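Local structure of putative poly(3-hydroxybutyrate) depolymerase LpqC (Bordetella parapertussis 12822, 3D0K) at residues D72-A77 and Y143-S148. The protein is a putative poly(3-hydroxybutyrate) depolymerase, probably a serine hydrolase that cleaves the ester bonds of this polyester. Sequence-based numbering, arbitrary orientation.
Sequences DFWIPA and YLFGHS. With SO4 (sulfate ion), chain G.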
loop_
_atom_site.group_PDB
_atom_site.type_symbol
_atom_site.label_atom_id
_atom_site.label_comp_id
_atom_site.label_asym_id
_atom_site.label_seq_id
_atom_site.Cartn_x
_atom_site.Cartn_y
_atom_site.Cartn_z
ATOM N N ASP A 72 9.546 -0.162 -11.678
ATOM C CA ASP A 72 10.840 0.404 -12.174
ATOM C C ASP A 72 11.502 1.288 -11.113
ATOM O O ASP A 72 12.747 1.301 -10.979
ATOM C CB ASP A 72 10.626 1.236 -13.439
ATOM C CG ASP A 72 10.376 0.376 -14.704
ATOM O OD1 ASP A 72 10.466 -0.857 -14.660
ATOM O OD2 ASP A 72 10.072 0.972 -15.754
ATOM N N PHE A 73 10.692 2.066 -10.386
ATOM C CA PHE A 73 11.251 2.964 -9.347
ATOM C C PHE A 73 12.042 2.202 -8.295
ATOM O O PHE A 73 12.981 2.755 -7.717
ATOM C CB PHE A 73 10.151 3.703 -8.575
ATOM C CG PHE A 73 9.290 4.578 -9.414
ATOM C CD1 PHE A 73 9.725 5.062 -10.641
ATOM C CD2 PHE A 73 8.002 4.924 -8.947
ATOM C CE1 PHE A 73 8.884 5.909 -11.435
ATOM C CE2 PHE A 73 7.154 5.775 -9.709
ATOM C CZ PHE A 73 7.602 6.248 -10.969
ATOM N N TRP A 74 11.650 0.946 -8.029
ATOM C CA TRP A 74 12.280 0.110 -7.011
ATOM C C TRP A 74 13.472 -0.745 -7.482
ATOM O O TRP A 74 14.093 -1.426 -6.664
ATOM C CB TRP A 74 11.240 -0.792 -6.342
ATOM C CG TRP A 74 10.382 -0.026 -5.355
ATOM C CD1 TRP A 74 9.309 0.824 -5.638
ATOM C CD2 TRP A 74 10.583 0.022 -3.957
ATOM N NE1 TRP A 74 8.796 1.352 -4.448
ATOM C CE2 TRP A 74 9.573 0.881 -3.410
ATOM C CE3 TRP A 74 11.489 -0.625 -3.080
ATOM C CZ2 TRP A 74 9.468 1.118 -2.032
ATOM C CZ3 TRP A 74 11.384 -0.382 -1.708
ATOM C CH2 TRP A 74 10.373 0.491 -1.203
ATOM N N ILE A 75 13.770 -0.734 -8.780
ATOM C CA ILE A 75 14.915 -1.503 -9.301
ATOM C C ILE A 75 16.285 -1.227 -8.614
ATOM O O ILE A 75 16.978 -2.169 -8.188
ATOM C CB ILE A 75 14.991 -1.466 -10.841
ATOM C CG1 ILE A 75 13.813 -2.307 -11.436
ATOM C CG2 ILE A 75 16.366 -2.027 -11.344
ATOM C CD1 ILE A 75 13.658 -2.085 -12.979
ATOM N N PRO A 76 16.697 0.042 -8.513
ATOM C CA PRO A 76 18.004 0.249 -7.888
ATOM C C PRO A 76 18.101 -0.283 -6.450
ATOM O O PRO A 76 19.096 -0.918 -6.104
ATOM C CB PRO A 76 18.182 1.778 -7.953
ATOM C CG PRO A 76 17.260 2.196 -9.113
ATOM C CD PRO A 76 16.079 1.321 -8.949
ATOM N N ALA A 77 17.063 -0.066 -5.641
ATOM C CA ALA A 77 17.028 -0.634 -4.283
ATOM C C ALA A 77 17.019 -2.194 -4.323
ATOM O O ALA A 77 17.661 -2.838 -3.483
ATOM C CB ALA A 77 15.798 -0.066 -3.477
ATOM N N TYR A 143 7.399 -6.435 2.887
ATOM C CA TYR A 143 7.244 -5.005 3.083
ATOM C C TYR A 143 6.158 -4.482 2.128
ATOM O O TYR A 143 6.114 -4.882 0.965
ATOM C CB TYR A 143 8.578 -4.356 2.759
ATOM C CG TYR A 143 9.690 -4.681 3.723
ATOM C CD1 TYR A 143 10.366 -5.928 3.669
ATOM C CD2 TYR A 143 10.090 -3.730 4.694
ATOM C CE1 TYR A 143 11.413 -6.190 4.554
ATOM C CE2 TYR A 143 11.147 -3.972 5.580
ATOM C CZ TYR A 143 11.793 -5.209 5.501
ATOM O OH TYR A 143 12.812 -5.507 6.348
ATOM N N LEU A 144 5.199 -3.680 2.622
ATOM C CA LEU A 144 4.111 -3.233 1.787
ATOM C C LEU A 144 4.213 -1.685 1.710
ATOM O O LEU A 144 4.243 -1.008 2.754
ATOM C CB LEU A 144 2.789 -3.628 2.431
ATOM C CG LEU A 144 1.539 -3.025 1.776
ATOM C CD1 LEU A 144 1.450 -3.484 0.281
ATOM C CD2 LEU A 144 0.264 -3.467 2.543
ATOM N N PHE A 145 4.322 -1.166 0.493
ATOM C CA PHE A 145 4.446 0.286 0.243
ATOM C C PHE A 145 3.363 0.724 -0.727
ATOM O O PHE A 145 3.047 0.000 -1.679
ATOM C CB PHE A 145 5.802 0.577 -0.368
ATOM C CG PHE A 145 5.932 1.991 -0.924
ATOM C CD1 PHE A 145 6.252 3.060 -0.086
ATOM C CD2 PHE A 145 5.718 2.228 -2.263
ATOM C CE1 PHE A 145 6.408 4.330 -0.588
ATOM C CE2 PHE A 145 5.844 3.494 -2.791
ATOM C CZ PHE A 145 6.203 4.565 -1.950
ATOM N N GLY A 146 2.779 1.921 -0.539
ATOM C CA GLY A 146 1.824 2.406 -1.497
ATOM C C GLY A 146 2.008 3.922 -1.548
ATOM O O GLY A 146 2.287 4.520 -0.505
ATOM N N HIS A 147 1.900 4.516 -2.729
ATOM C CA HIS A 147 1.945 5.973 -2.839
ATOM C C HIS A 147 0.625 6.512 -3.393
ATOM O O HIS A 147 0.067 5.951 -4.361
ATOM C CB HIS A 147 3.124 6.380 -3.750
ATOM C CG HIS A 147 3.246 7.879 -3.962
ATOM N ND1 HIS A 147 3.775 8.748 -3.019
ATOM C CD2 HIS A 147 2.940 8.639 -5.029
ATOM C CE1 HIS A 147 3.772 9.991 -3.505
ATOM N NE2 HIS A 147 3.219 9.949 -4.703
ATOM N N SER A 148 0.172 7.660 -2.857
ATOM C CA SER A 148 -1.006 8.327 -3.396
ATOM C C SER A 148 -2.238 7.436 -3.318
ATOM O O SER A 148 -2.560 6.998 -2.208
ATOM C CB SER A 148 -0.785 8.918 -4.790
ATOM O OG SER A 148 -1.549 10.152 -4.876
HETATM S S SO4 G . 0.929 9.341 -8.388
HETATM O O1 SO4 G . 1.883 9.962 -7.490
HETATM O O2 SO4 G . -0.404 9.829 -8.084
HETATM O O3 SO4 G . 1.267 9.649 -9.769
HETATM O O4 SO4 G . 1.013 7.888 -8.209
#
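Trp74 and Phe145 make the whole contact, a tilted edge-to-face aromatic pair. The indole presents its NE1 and CZ2 edge to one face of the Phe145 ring. CZ2 of Trp74 lies 3.8 Å from CG of Phe145, toward the rim of that ring. NE1 of Trp74 sits 3.9 Å from CD2 of Phe145. The centroids of the six-membered rings are 5.5 Å apart, with the planes at 61°. Phe145 has CG anti to its backbone N (chi1 168°), which carries the ring off the strand to meet the indole. The CA atoms of the two residues remain 10.7 Å apart, so the long side chains bridge the gap.

Trp74 lies where helix 67-73 gives way to helix 75-81. Ile75 N donates a hydrogen bond to Asp72 O, 3.2 Å apart. The indole also packs on Val57 and Val59 of strand 56-60. Ser277 of helix 273-286 touches both aromatic residues, and the Phe145 backbone is hydrogen-bonded to Val58.

Phe145 lies on strand 142-147, in the central sheet; the strand leads into Ser148. Gly146, Ser148 and Gly150 fit a GxSxG nucleophile elbow, as in alpha/beta hydrolases. Ser148, His271 and Asp216 probably form the catalytic triad. A sulfate, probably from the crystallisation liquor, lies at the edge of the His147 ring, its O1 3.0 Å from CD2 of His147. The aromatic pair is buried and without a hydrogen bond, so dispersion and ring electrostatics join the helical connection around Trp74 to the sheet, three residues before the probable nucleophile.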